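PDB 5L7S: secreted RxLR effector peptide protein from Phytophthora infestans, which binds the host autophagy protein ATG8CL through a C-terminal ATG8-interacting motif and stimulates autophagosome formation during infection. Local coordinates for residues L68-Y72 and D140-F144; Y126-K132 and L171-T175; V186-R190 and A199-E203; V231-L237 and M250-W254. All blocks are in the same frame, centred on the assembly; numbering follows the deposited sequence.

How the contacts relate
From the N terminus, helix 67-75 of WY-domain 2 comes first; contact 1 brings 140-144 back against it, closing a loop of 67 residues. Contact 2 opens inside that loop at 126-132 and closes beyond it at 171-175, so the two cross, and the salt bridge Asp69 OD1 to Arg130 NH1 (2.7 Å) joins them. Contacts 1 and 2 thus tie WY-domain 3 to its neighbours 2 and 4. Contacts 3 and 4 follow in series, each pairing two consecutive helices within WY-domains 4 and 5. Phe172 packs on Leu189 between contacts 2 and 3, while contacts 3 and 4 touch through Ile234, continuing the chain of neighbouring contacts.

Contact 1: residues L68-Y72 and D140-F144; sequences LDIYY and DTPMF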
loop_
_atom_site.group_PDB
_atom_site.type_symbol
_atom_site.label_atom_id
_atom_site.label_comp_id
_atom_site.label_asym_id
_atom_site.label_seq_id
_atom_site.Cartn_x
_atom_site.Cartn_y
_atom_site.Cartn_z
ATOM N N LEU A 68 6.522 -5.626 13.404
ATOM C CA LEU A 68 6.685 -5.053 12.069
ATOM C C LEU A 68 7.826 -5.706 11.284
ATOM O O LEU A 68 7.660 -5.985 10.089
ATOM C CB LEU A 68 6.871 -3.534 12.143
ATOM C CG LEU A 68 5.700 -2.734 12.731
ATOM C CD1 LEU A 68 5.977 -1.244 12.582
ATOM C CD2 LEU A 68 4.364 -3.094 12.090
ATOM N N ASP A 69 8.958 -5.964 11.948
ATOM C CA ASP A 69 10.044 -6.774 11.364
ATOM C C ASP A 69 9.474 -8.075 10.801
ATOM O O ASP A 69 9.750 -8.434 9.650
ATOM C CB ASP A 69 11.126 -7.130 12.403
ATOM C CG ASP A 69 11.992 -5.942 12.815
ATOM O OD1 ASP A 69 12.093 -4.948 12.063
ATOM O OD2 ASP A 69 12.589 -6.018 13.912
ATOM N N ILE A 70 8.669 -8.759 11.615
ATOM C CA ILE A 70 8.014 -9.997 11.198
ATOM C C ILE A 70 7.045 -9.742 10.047
ATOM O O ILE A 70 7.063 -10.472 9.063
ATOM C CB ILE A 70 7.276 -10.691 12.368
ATOM C CG1 ILE A 70 8.280 -11.192 13.417
ATOM C CG2 ILE A 70 6.438 -11.869 11.870
ATOM C CD1 ILE A 70 7.674 -11.436 14.786
ATOM N N TYR A 71 6.204 -8.718 10.169
ATOM C CA TYR A 71 5.178 -8.445 9.156
ATOM C C TYR A 71 5.787 -8.128 7.794
ATOM O O TYR A 71 5.390 -8.705 6.781
ATOM C CB TYR A 71 4.252 -7.302 9.587
ATOM C CG TYR A 71 3.036 -7.119 8.692
ATOM C CD1 TYR A 71 2.028 -8.079 8.651
ATOM C CD2 TYR A 71 2.891 -5.984 7.888
ATOM C CE1 TYR A 71 0.911 -7.920 7.836
ATOM C CE2 TYR A 71 1.778 -5.814 7.069
ATOM C CZ TYR A 71 0.790 -6.784 7.045
ATOM O OH TYR A 71 -0.320 -6.623 6.239
ATOM N N TYR A 72 6.757 -7.225 7.775
ATOM C CA TYR A 72 7.312 -6.762 6.509
ATOM C C TYR A 72 8.248 -7.782 5.846
ATOM O O TYR A 72 8.360 -7.790 4.621
ATOM C CB TYR A 72 7.947 -5.375 6.672
ATOM C CG TYR A 72 6.899 -4.282 6.832
ATOM C CD1 TYR A 72 6.005 -4.001 5.801
ATOM C CD2 TYR A 72 6.789 -3.537 8.014
ATOM C CE1 TYR A 72 5.039 -3.015 5.930
ATOM C CE2 TYR A 72 5.823 -2.544 8.149
ATOM C CZ TYR A 72 4.950 -2.291 7.104
ATOM O OH TYR A 72 3.985 -1.315 7.206
ATOM N N ASP A 140 -2.686 -2.570 -0.564
ATOM C CA ASP A 140 -3.414 -3.728 -0.034
ATOM C C ASP A 140 -3.220 -3.952 1.470
ATOM O O ASP A 140 -3.925 -4.782 2.049
ATOM C CB ASP A 140 -3.025 -4.998 -0.802
ATOM C CG ASP A 140 -3.449 -4.954 -2.268
ATOM O OD1 ASP A 140 -4.531 -4.403 -2.581
ATOM O OD2 ASP A 140 -2.697 -5.485 -3.114
ATOM N N THR A 141 -2.293 -3.231 2.108
ATOM C CA THR A 141 -2.019 -3.450 3.530
ATOM C C THR A 141 -3.068 -2.742 4.393
ATOM O O THR A 141 -3.413 -1.591 4.113
ATOM C CB THR A 141 -0.606 -2.985 3.963
ATOM O OG1 THR A 141 -0.509 -1.558 3.910
ATOM C CG2 THR A 141 0.461 -3.603 3.079
ATOM N N PRO A 142 -3.581 -3.424 5.440
ATOM C CA PRO A 142 -4.519 -2.764 6.352
ATOM C C PRO A 142 -3.951 -1.516 7.034
ATOM O O PRO A 142 -4.678 -0.542 7.199
ATOM C CB PRO A 142 -4.842 -3.854 7.387
ATOM C CG PRO A 142 -3.749 -4.853 7.266
ATOM C CD PRO A 142 -3.358 -4.830 5.826
ATOM N N MET A 143 -2.672 -1.543 7.405
ATOM C CA MET A 143 -2.030 -0.390 8.046
ATOM C C MET A 143 -2.036 0.865 7.168
ATOM O O MET A 143 -2.151 1.976 7.685
ATOM C CB MET A 143 -0.598 -0.723 8.478
ATOM C CG MET A 143 -0.523 -1.704 9.635
ATOM S SD MET A 143 1.071 -1.663 10.472
ATOM C CE MET A 143 2.083 -2.592 9.323
ATOM N N PHE A 144 -1.919 0.690 5.854
ATOM C CA PHE A 144 -2.042 1.810 4.924
ATOM C C PHE A 144 -3.457 2.380 4.960
ATOM O O PHE A 144 -3.625 3.590 5.089
ATOM C CB PHE A 144 -1.684 1.392 3.500
ATOM C CG PHE A 144 -1.849 2.491 2.488
ATOM C CD1 PHE A 144 -1.041 3.623 2.539
ATOM C CD2 PHE A 144 -2.818 2.406 1.490
ATOM C CE1 PHE A 144 -1.192 4.643 1.612
ATOM C CE2 PHE A 144 -2.970 3.421 0.559
ATOM C CZ PHE A 144 -2.156 4.542 0.620
#
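The CA atoms of Leu68 and Met143 are 10.7 Å apart, and those of Tyr72 and Thr141 lie at a similar 10.3 Å, a spacing at which long side chains, not backbones, bridge helix 67-75 and the start of helix 142-155. The contact joins WY-domain 2 to WY-domain 3 in the tandem array of this effector. Its centre is the methyl end of Met143. The chain of this residue leaves with CG anti to the carbonyl carbon and then bends at its last torsion (chi3 -77°), which turns CE in among three side chains of the opposing helix. Leu68 meets it with one branch, CD2, at 3.6 Å from Met143 CE. The ring of Tyr71 slides past the methionine in the opposite direction, its CD2 at 3.8 Å from Met143 CE, and the Tyr72 side chain comes from the opposite direction, its CZ 3.6 Å from the same methyl carbon. Both rings meet the methyl obliquely. Within helix 67-75, Tyr71 CD2 sits over the centre of the Tyr72 ring. The hydroxyl of the buried Tyr72 finds its polar partner in Leu129 O, while Leu83 and Phe87 of helix 80-91 pack on Tyr71. Thr141 is the N-cap of helix 142-155: its OG1 accepts from Phe144 N at 3.3 Å, and is itself bonded to Leu138 O. The outer end of the Tyr71 side chain reaches the very start of that helix, where the OH lies 3.6 Å from Pro142 CD.

Contact 2: residues Y126-K132 and L171-T175; sequences YNTLRLK and LFQKT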
loop_
_atom_site.group_PDB
_atom_site.type_symbol
_atom_site.label_atom_id
_atom_site.label_comp_id
_atom_site.label_asym_id
_atom_site.label_seq_id
_atom_site.Cartn_x
_atom_site.Cartn_y
_atom_site.Cartn_z
ATOM N N TYR A 126 3.313 7.563 9.350
ATOM C CA TYR A 126 3.703 6.796 8.161
ATOM C C TYR A 126 4.973 5.966 8.382
ATOM O O TYR A 126 5.096 4.877 7.823
ATOM C CB TYR A 126 3.896 7.722 6.949
ATOM C CG TYR A 126 3.872 7.006 5.616
ATOM C CD1 TYR A 126 2.673 6.816 4.931
ATOM C CD2 TYR A 126 5.041 6.525 5.032
ATOM C CE1 TYR A 126 2.632 6.161 3.710
ATOM C CE2 TYR A 126 5.010 5.867 3.806
ATOM C CZ TYR A 126 3.801 5.691 3.153
ATOM O OH TYR A 126 3.748 5.042 1.945
ATOM N N ASN A 127 5.902 6.479 9.191
ATOM C CA ASN A 127 7.161 5.790 9.493
ATOM C C ASN A 127 7.211 5.079 10.844
ATOM O O ASN A 127 8.059 4.209 11.046
ATOM C CB ASN A 127 8.316 6.769 9.350
ATOM C CG ASN A 127 8.391 7.353 7.955
ATOM O OD1 ASN A 127 8.651 6.642 6.987
ATOM N ND2 ASN A 127 8.131 8.645 7.840
ATOM N N THR A 128 6.312 5.435 11.760
ATOM C CA THR A 128 6.005 4.572 12.901
ATOM C C THR A 128 5.477 3.236 12.372
ATOM O O THR A 128 5.917 2.177 12.812
ATOM C CB THR A 128 4.947 5.205 13.831
ATOM O OG1 THR A 128 5.417 6.473 14.303
ATOM C CG2 THR A 128 4.644 4.297 15.028
ATOM N N LEU A 129 4.554 3.308 11.411
ATOM C CA LEU A 129 3.967 2.122 10.772
ATOM C C LEU A 129 4.876 1.432 9.747
ATOM O O LEU A 129 4.554 0.337 9.278
ATOM C CB LEU A 129 2.654 2.499 10.085
ATOM C CG LEU A 129 1.545 3.047 10.980
ATOM C CD1 LEU A 129 0.396 3.551 10.121
ATOM C CD2 LEU A 129 1.064 1.989 11.961
ATOM N N ARG A 130 5.986 2.082 9.385
ATOM C CA ARG A 130 6.992 1.540 8.469
ATOM C C ARG A 130 6.404 1.195 7.099
ATOM O O ARG A 130 6.737 0.173 6.501
ATOM C CB ARG A 130 7.719 0.344 9.096
ATOM C CG ARG A 130 8.789 0.743 10.094
ATOM C CD ARG A 130 9.380 -0.476 10.773
ATOM N NE ARG A 130 9.899 -1.444 9.807
ATOM C CZ ARG A 130 10.324 -2.668 10.112
ATOM N NH1 ARG A 130 10.316 -3.104 11.371
ATOM N NH2 ARG A 130 10.771 -3.465 9.145
ATOM N N LEU A 131 5.545 2.079 6.599
ATOM C CA LEU A 131 4.843 1.838 5.339
ATOM C C LEU A 131 5.744 1.925 4.109
ATOM O O LEU A 131 5.389 1.377 3.066
ATOM C CB LEU A 131 3.639 2.772 5.197
ATOM C CG LEU A 131 2.471 2.423 6.122
ATOM C CD1 LEU A 131 1.451 3.549 6.153
ATOM C CD2 LEU A 131 1.807 1.112 5.713
ATOM N N LYS A 132 6.901 2.580 4.225
ATOM C CA LYS A 132 7.928 2.533 3.168
ATOM C C LYS A 132 8.377 1.105 2.836
ATOM O O LYS A 132 8.631 0.787 1.674
ATOM C CB LYS A 132 9.142 3.388 3.541
ATOM C CG LYS A 132 8.882 4.878 3.429
ATOM C CD LYS A 132 10.028 5.695 4.003
ATOM C CE LYS A 132 9.761 7.186 3.858
ATOM N NZ LYS A 132 10.548 7.995 4.827
ATOM N N LEU A 171 6.001 10.605 0.171
ATOM C CA LEU A 171 6.051 9.353 0.930
ATOM C C LEU A 171 5.849 8.150 0.011
ATOM O O LEU A 171 6.608 7.183 0.078
ATOM C CB LEU A 171 5.012 9.338 2.058
ATOM C CG LEU A 171 5.171 10.384 3.170
ATOM C CD1 LEU A 171 3.919 10.439 4.039
ATOM C CD2 LEU A 171 6.411 10.121 4.018
ATOM N N PHE A 172 4.850 8.236 -0.866
ATOM C CA PHE A 172 4.571 7.170 -1.836
ATOM C C PHE A 172 5.789 6.874 -2.711
ATOM O O PHE A 172 6.115 5.710 -2.953
ATOM C CB PHE A 172 3.382 7.529 -2.748
ATOM C CG PHE A 172 2.062 7.746 -2.030
ATOM C CD1 PHE A 172 1.832 7.301 -0.722
ATOM C CD2 PHE A 172 1.015 8.376 -2.703
ATOM C CE1 PHE A 172 0.608 7.510 -0.106
ATOM C CE2 PHE A 172 -0.213 8.582 -2.088
ATOM C CZ PHE A 172 -0.416 8.148 -0.789
ATOM N N GLN A 173 6.463 7.928 -3.164
ATOM C CA GLN A 173 7.653 7.803 -4.011
ATOM C C GLN A 173 8.881 7.249 -3.273
ATOM O O GLN A 173 9.734 6.616 -3.897
ATOM C CB GLN A 173 7.983 9.148 -4.659
ATOM C CG GLN A 173 6.949 9.583 -5.689
ATOM C CD GLN A 173 7.026 11.061 -6.044
ATOM O OE1 GLN A 173 7.441 11.896 -5.238
ATOM N NE2 GLN A 173 6.605 11.390 -7.258
ATOM N N LYS A 174 8.969 7.490 -1.962
ATOM C CA LYS A 174 9.985 6.849 -1.104
ATOM C C LYS A 174 9.575 5.451 -0.597
ATOM O O LYS A 174 10.316 4.831 0.162
ATOM C CB LYS A 174 10.361 7.766 0.071
ATOM C CG LYS A 174 11.257 8.927 -0.343
ATOM C CD LYS A 174 11.659 9.813 0.828
ATOM C CE LYS A 174 10.460 10.516 1.447
ATOM N NZ LYS A 174 10.833 11.791 2.119
ATOM N N THR A 175 8.405 4.970 -1.012
ATOM C CA THR A 175 7.937 3.614 -0.730
ATOM C C THR A 175 8.112 2.679 -1.929
ATOM O O THR A 175 8.470 1.512 -1.760
ATOM C CB THR A 175 6.455 3.653 -0.326
ATOM O OG1 THR A 175 6.306 4.517 0.805
ATOM C CG2 THR A 175 5.928 2.265 0.014
#
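Leu171 covers one face of the Tyr126 ring and Leu131 CB the other, and Thr175 OG1 lies at the edge, in the ring plane. Leu171 CB stands 4.0 Å from the ring centroid, only 14° off the normal, a CH-pi contact, and Leu171 CD1 extends the cover to Tyr126 CG at 3.8 Å. Tyr126 reaches across to helix 165-173 because its CG lies opposite the backbone N (chi1 -162°), its OH also lying at the edge of the Phe172 ring. The hydroxyl ends in a relay: Tyr126 OH donates to Thr175 OG1 (2.8 Å), which in turn donates to Leu171 O (2.8 Å) from above the carbonyl plane. The oxygen of the buried Thr175 thus takes part in two bonds, one accepted and one donated, which probably fix its rotation. At the margin, Lys132 runs extended beside Lys174, with Lys132 CE 3.9 Å from Lys174 CB; the like-charged Lys132 NZ and Lys174 NZ are 4.7 Å apart, and Lys132 NZ makes a weak bond to Asn127 OD1. This packing joins WY-domain 3 to WY-domain 4. Trp147 of helix 142-155 meets Tyr126 edge-to-face and also touches Leu171, while helix 179-189 packs against Phe172 through Ile182 and Leu185.

Contact 3: residues V186-R190 and A199-E203; sequences VHMLR and ADKLE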
loop_
_atom_site.group_PDB
_atom_site.type_symbol
_atom_site.label_atom_id
_atom_site.label_comp_id
_atom_site.label_asym_id
_atom_site.label_seq_id
_atom_site.Cartn_x
_atom_site.Cartn_y
_atom_site.Cartn_z
ATOM N N VAL A 186 -2.403 6.092 -6.850
ATOM C CA VAL A 186 -3.170 7.341 -6.784
ATOM C C VAL A 186 -4.560 7.165 -7.394
ATOM O O VAL A 186 -5.538 7.673 -6.850
ATOM C CB VAL A 186 -2.416 8.516 -7.451
ATOM C CG1 VAL A 186 -3.310 9.741 -7.606
ATOM C CG2 VAL A 186 -1.190 8.886 -6.632
ATOM N N HIS A 187 -4.656 6.440 -8.503
ATOM C CA HIS A 187 -5.957 6.161 -9.105
ATOM C C HIS A 187 -6.815 5.189 -8.272
ATOM O O HIS A 187 -8.043 5.227 -8.371
ATOM C CB HIS A 187 -5.807 5.653 -10.539
ATOM C CG HIS A 187 -7.043 5.826 -11.362
ATOM N ND1 HIS A 187 -7.563 7.065 -11.666
ATOM C CD2 HIS A 187 -7.871 4.920 -11.933
ATOM C CE1 HIS A 187 -8.658 6.918 -12.387
ATOM N NE2 HIS A 187 -8.862 5.626 -12.573
ATOM N N MET A 188 -6.188 4.327 -7.467
ATOM C CA MET A 188 -6.936 3.494 -6.507
ATOM C C MET A 188 -7.506 4.318 -5.346
ATOM O O MET A 188 -8.597 4.014 -4.866
ATOM C CB MET A 188 -6.094 2.321 -5.970
ATOM C CG MET A 188 -5.939 1.137 -6.929
ATOM S SD MET A 188 -7.474 0.315 -7.429
ATOM C CE MET A 188 -7.710 0.959 -9.089
ATOM N N LEU A 189 -6.790 5.358 -4.908
ATOM C CA LEU A 189 -7.296 6.264 -3.862
ATOM C C LEU A 189 -8.616 6.949 -4.211
ATOM O O LEU A 189 -9.344 7.353 -3.313
ATOM C CB LEU A 189 -6.279 7.352 -3.513
ATOM C CG LEU A 189 -5.011 6.978 -2.758
ATOM C CD1 LEU A 189 -4.222 8.249 -2.470
ATOM C CD2 LEU A 189 -5.336 6.239 -1.467
ATOM N N ARG A 190 -8.915 7.099 -5.502
ATOM C CA ARG A 190 -10.223 7.598 -5.944
ATOM C C ARG A 190 -11.392 6.828 -5.312
ATOM O O ARG A 190 -12.407 7.427 -4.949
ATOM C CB ARG A 190 -10.348 7.534 -7.470
ATOM C CG ARG A 190 -9.379 8.430 -8.225
ATOM C CD ARG A 190 -9.805 8.619 -9.673
ATOM N NE ARG A 190 -10.781 9.705 -9.806
ATOM C CZ ARG A 190 -12.014 9.617 -10.317
ATOM N NH1 ARG A 190 -12.514 8.472 -10.798
ATOM N NH2 ARG A 190 -12.763 10.721 -10.356
ATOM N N ALA A 199 -6.576 12.924 -4.467
ATOM C CA ALA A 199 -6.037 12.009 -5.469
ATOM C C ALA A 199 -6.071 12.644 -6.849
ATOM O O ALA A 199 -5.057 12.674 -7.542
ATOM C CB ALA A 199 -6.818 10.704 -5.477
ATOM N N ASP A 200 -7.241 13.158 -7.231
ATOM C CA ASP A 200 -7.418 13.857 -8.513
ATOM C C ASP A 200 -6.426 15.009 -8.679
ATOM O O ASP A 200 -5.931 15.249 -9.776
ATOM C CB ASP A 200 -8.863 14.374 -8.670
ATOM C CG ASP A 200 -9.873 13.260 -8.998
ATOM O OD1 ASP A 200 -9.503 12.060 -9.004
ATOM O OD2 ASP A 200 -11.056 13.590 -9.255
ATOM N N LYS A 201 -6.134 15.701 -7.585
ATOM C CA LYS A 201 -5.131 16.763 -7.579
ATOM C C LYS A 201 -3.738 16.201 -7.870
ATOM O O LYS A 201 -3.008 16.754 -8.686
ATOM C CB LYS A 201 -5.151 17.498 -6.236
ATOM C CG LYS A 201 -4.380 18.803 -6.214
ATOM C CD LYS A 201 -5.021 19.812 -5.267
ATOM C CE LYS A 201 -6.205 20.518 -5.916
ATOM N NZ LYS A 201 -6.740 21.624 -5.076
ATOM N N LEU A 202 -3.386 15.096 -7.215
ATOM C CA LEU A 202 -2.109 14.420 -7.470
ATOM C C LEU A 202 -1.990 13.895 -8.905
ATOM O O LEU A 202 -0.915 13.984 -9.500
ATOM C CB LEU A 202 -1.877 13.273 -6.481
ATOM C CG LEU A 202 -1.620 13.656 -5.020
ATOM C CD1 LEU A 202 -1.422 12.403 -4.177
ATOM C CD2 LEU A 202 -0.425 14.587 -4.882
ATOM N N GLU A 203 -3.079 13.360 -9.458
ATOM C CA GLU A 203 -3.089 12.947 -10.868
ATOM C C GLU A 203 -2.703 14.113 -11.781
ATOM O O GLU A 203 -1.876 13.947 -12.674
ATOM C CB GLU A 203 -4.447 12.360 -11.290
ATOM C CG GLU A 203 -4.749 11.002 -10.661
ATOM C CD GLU A 203 -5.736 10.136 -11.441
ATOM O OE1 GLU A 203 -6.313 10.584 -12.458
ATOM O OE2 GLU A 203 -5.938 8.973 -11.025
#
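Within the all-helical WY-domain 4, two consecutive helices, 179-189 and 196-207, meet where Val186 lies against Ala199, their CA atoms 5.6 Å apart. The small alanine allows this closeness: its CB rests 3.9 Å from Leu189 CB. Val186 turns CG1 anti to its backbone N (chi1 170°), setting that branch against Leu202 CB at 4.0 Å and Glu203 CG at 3.6 Å, and close to Ala199 O (3.4 Å). Two polar links run along one side of this apolar seam. His187 ND1 donates to the syn lone pair of Glu203 OE2 at 2.6 Å, with the oxygen close to the imidazole plane and the ring and carboxylate only 28° apart. Arg190 NE gives a straighter bond, 163° at hydrogen, to the syn lone pair of Asp200 OD1 at 2.8 Å; guanidinium and carboxylate are nearly coplanar, and the salt bridge rests on this single NE-OD1 link. The second Glu203 oxygen, OE1, is bonded to Trp221 NE1, so the buried carboxylate is held at both oxygens. Trp221 and Ile234 belong to WY-domain 5, which makes this helix pair both part of one WY-domain and the surface on which the next is mounted, as expected of a tandem WY-repeat protein.

Contact 4: residues V231-L237 and M250-W254; sequences VFRILRL and MLNLW
Phe232 turns the edge of its ring onto the face of Trp254, a T-shaped pair in which the planes stand at 73° and the phenyl and six-membered indole centroids are 5.0 Å apart. The leading atom is Phe232 CD2, 3.7 Å from Trp254 CZ2. Both residues carry CG anti to the backbone N (chi1 -171° in Phe232), and with these torsions the edge of Phe232 meets the face of the indole. Their helices, 228-235 and 249-266 of WY-domain 5, run nearly antiparallel at 163°, with the axes of the paired segments 10.7 Å apart. Val231 takes the indole from another direction, its CG1 lying near the ring plane at 3.9 Å from Trp254 CD1. Two leucines fill in at the root of the tryptophan: Leu235 CD1 comes to 3.8 Å from Trp254 CB, and Leu237 CD1 to 3.7 Å from the same atom. Their other branches are used on Met250, where Leu235 CD2 approaches SD and Leu237 CD2 reaches CB at 4.0 Å. The chain leaves the helix at Arg236, with positive phi, and Leu237 turns back toward it; its CB covers one face of the Phe232 ring. Phe278 of helix 272-279 meets Phe232 edge-to-face, and Leu207 of helix 196-207 touches Leu235. The indole N-H is bonded to Pro228 O, which satisfies the one polar atom of the buried ring. Across the two segments the attraction is probably dominated by burial of apolar surface and dispersion, with an electrostatic part from the edge-to-face rings.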
loop_
_atom_site.group_PDB
_atom_site.type_symbol
_atom_site.label_atom_id
_atom_site.label_comp_id
_atom_site.label_asym_id
_atom_site.label_seq_id
_atom_site.Cartn_x
_atom_site.Cartn_y
_atom_site.Cartn_z
ATOM N N VAL A 231 -12.828 11.632 -16.937
ATOM C CA VAL A 231 -11.462 12.147 -17.115
ATOM C C VAL A 231 -11.472 13.672 -17.278
ATOM O O VAL A 231 -10.655 14.369 -16.667
ATOM C CB VAL A 231 -10.732 11.474 -18.304
ATOM C CG1 VAL A 231 -9.356 12.099 -18.527
ATOM C CG2 VAL A 231 -10.579 9.979 -18.059
ATOM N N PHE A 232 -12.399 14.177 -18.092
ATOM C CA PHE A 232 -12.651 15.624 -18.218
ATOM C C PHE A 232 -12.854 16.280 -16.845
ATOM O O PHE A 232 -12.405 17.407 -16.621
ATOM C CB PHE A 232 -13.884 15.871 -19.100
ATOM C CG PHE A 232 -14.104 17.315 -19.470
ATOM C CD1 PHE A 232 -14.745 18.191 -18.594
ATOM C CD2 PHE A 232 -13.701 17.795 -20.711
ATOM C CE1 PHE A 232 -14.958 19.519 -18.943
ATOM C CE2 PHE A 232 -13.912 19.120 -21.065
ATOM C CZ PHE A 232 -14.542 19.984 -20.181
ATOM N N ARG A 233 -13.544 15.569 -15.953
ATOM C CA ARG A 233 -13.778 16.017 -14.574
ATOM C C ARG A 233 -12.508 15.982 -13.717
ATOM O O ARG A 233 -12.265 16.914 -12.955
ATOM C CB ARG A 233 -14.889 15.179 -13.917
ATOM C CG ARG A 233 -15.714 15.919 -12.870
ATOM C CD ARG A 233 -17.035 15.210 -12.581
ATOM N NE ARG A 233 -17.898 15.151 -13.773
ATOM C CZ ARG A 233 -18.262 14.051 -14.448
ATOM N NH1 ARG A 233 -17.882 12.825 -14.079
ATOM N NH2 ARG A 233 -19.045 14.183 -15.519
ATOM N N ILE A 234 -11.706 14.920 -13.843
ATOM C CA ILE A 234 -10.427 14.802 -13.113
ATOM C C ILE A 234 -9.490 15.942 -13.495
ATOM O O ILE A 234 -8.876 16.568 -12.631
ATOM C CB ILE A 234 -9.703 13.458 -13.395
ATOM C CG1 ILE A 234 -10.503 12.269 -12.842
ATOM C CG2 ILE A 234 -8.303 13.448 -12.779
ATOM C CD1 ILE A 234 -10.045 10.914 -13.358
ATOM N N LEU A 235 -9.392 16.200 -14.797
ATOM C CA LEU A 235 -8.507 17.240 -15.331
ATOM C C LEU A 235 -9.025 18.660 -15.086
ATOM O O LEU A 235 -8.265 19.622 -15.223
ATOM C CB LEU A 235 -8.283 17.020 -16.831
ATOM C CG LEU A 235 -7.632 15.681 -17.201
ATOM C CD1 LEU A 235 -7.780 15.397 -18.688
ATOM C CD2 LEU A 235 -6.172 15.652 -16.771
ATOM N N ARG A 236 -10.310 18.781 -14.737
ATOM C CA ARG A 236 -10.950 20.055 -14.408
ATOM C C ARG A 236 -10.816 21.037 -15.572
ATOM O O ARG A 236 -10.382 22.178 -15.411
ATOM C CB ARG A 236 -10.443 20.607 -13.056
ATOM C CG ARG A 236 -11.112 19.917 -11.867
ATOM C CD ARG A 236 -10.436 20.162 -10.528
ATOM N NE ARG A 236 -10.809 21.433 -9.906
ATOM C CZ ARG A 236 -10.511 21.794 -8.652
ATOM N NH1 ARG A 236 -9.834 20.986 -7.835
ATOM N NH2 ARG A 236 -10.901 22.983 -8.202
ATOM N N LEU A 237 -11.202 20.550 -16.751
ATOM C CA LEU A 237 -11.139 21.319 -17.998
ATOM C C LEU A 237 -12.312 22.291 -18.156
ATOM O O LEU A 237 -12.267 23.181 -19.007
ATOM C CB LEU A 237 -11.059 20.374 -19.205
ATOM C CG LEU A 237 -9.774 19.531 -19.291
ATOM C CD1 LEU A 237 -9.881 18.447 -20.356
ATOM C CD2 LEU A 237 -8.555 20.408 -19.546
ATOM N N MET A 250 -3.099 19.476 -21.523
ATOM C CA MET A 250 -4.170 18.696 -20.881
ATOM C C MET A 250 -5.339 18.433 -21.830
ATOM O O MET A 250 -5.894 17.336 -21.837
ATOM C CB MET A 250 -4.694 19.396 -19.621
ATOM C CG MET A 250 -3.683 19.577 -18.496
ATOM S SD MET A 250 -3.022 18.043 -17.802
ATOM C CE MET A 250 -1.462 17.886 -18.675
ATOM N N LEU A 251 -5.714 19.435 -22.621
ATOM C CA LEU A 251 -6.782 19.273 -23.607
ATOM C C LEU A 251 -6.411 18.211 -24.634
ATOM O O LEU A 251 -7.225 17.348 -24.947
ATOM C CB LEU A 251 -7.091 20.596 -24.315
ATOM C CG LEU A 251 -8.233 20.602 -25.343
ATOM C CD1 LEU A 251 -9.541 20.134 -24.726
ATOM C CD2 LEU A 251 -8.397 21.988 -25.944
ATOM N N ASN A 252 -5.182 18.278 -25.148
ATOM C CA ASN A 252 -4.692 17.296 -26.115
ATOM C C ASN A 252 -4.766 15.889 -25.526
ATOM O O ASN A 252 -5.335 14.979 -26.134
ATOM C CB ASN A 252 -3.257 17.621 -26.559
ATOM C CG ASN A 252 -2.862 16.910 -27.849
ATOM O OD1 ASN A 252 -2.867 17.510 -28.928
ATOM N ND2 ASN A 252 -2.518 15.627 -27.744
ATOM N N LEU A 253 -4.217 15.740 -24.324
ATOM C CA LEU A 253 -4.239 14.474 -23.592
ATOM C C LEU A 253 -5.644 13.912 -23.445
ATOM O O LEU A 253 -5.856 12.721 -23.672
ATOM C CB LEU A 253 -3.600 14.654 -22.213
ATOM C CG LEU A 253 -3.669 13.502 -21.207
ATOM C CD1 LEU A 253 -3.241 12.160 -21.800
ATOM C CD2 LEU A 253 -2.807 13.876 -20.011
ATOM N N TRP A 254 -6.595 14.767 -23.071
ATOM C CA TRP A 254 -7.991 14.345 -22.931
ATOM C C TRP A 254 -8.576 13.865 -24.260
ATOM O O TRP A 254 -9.232 12.822 -24.314
ATOM C CB TRP A 254 -8.873 15.459 -22.352
ATOM C CG TRP A 254 -10.303 15.032 -22.294
ATOM C CD1 TRP A 254 -10.813 14.006 -21.561
ATOM C CD2 TRP A 254 -11.393 15.572 -23.043
ATOM N NE1 TRP A 254 -12.157 13.882 -21.787
ATOM C CE2 TRP A 254 -12.542 14.831 -22.695
ATOM C CE3 TRP A 254 -11.516 16.620 -23.965
ATOM C CZ2 TRP A 254 -13.805 15.105 -23.232
ATOM C CZ3 TRP A 254 -12.772 16.892 -24.504
ATOM C CH2 TRP A 254 -13.900 16.135 -24.134
#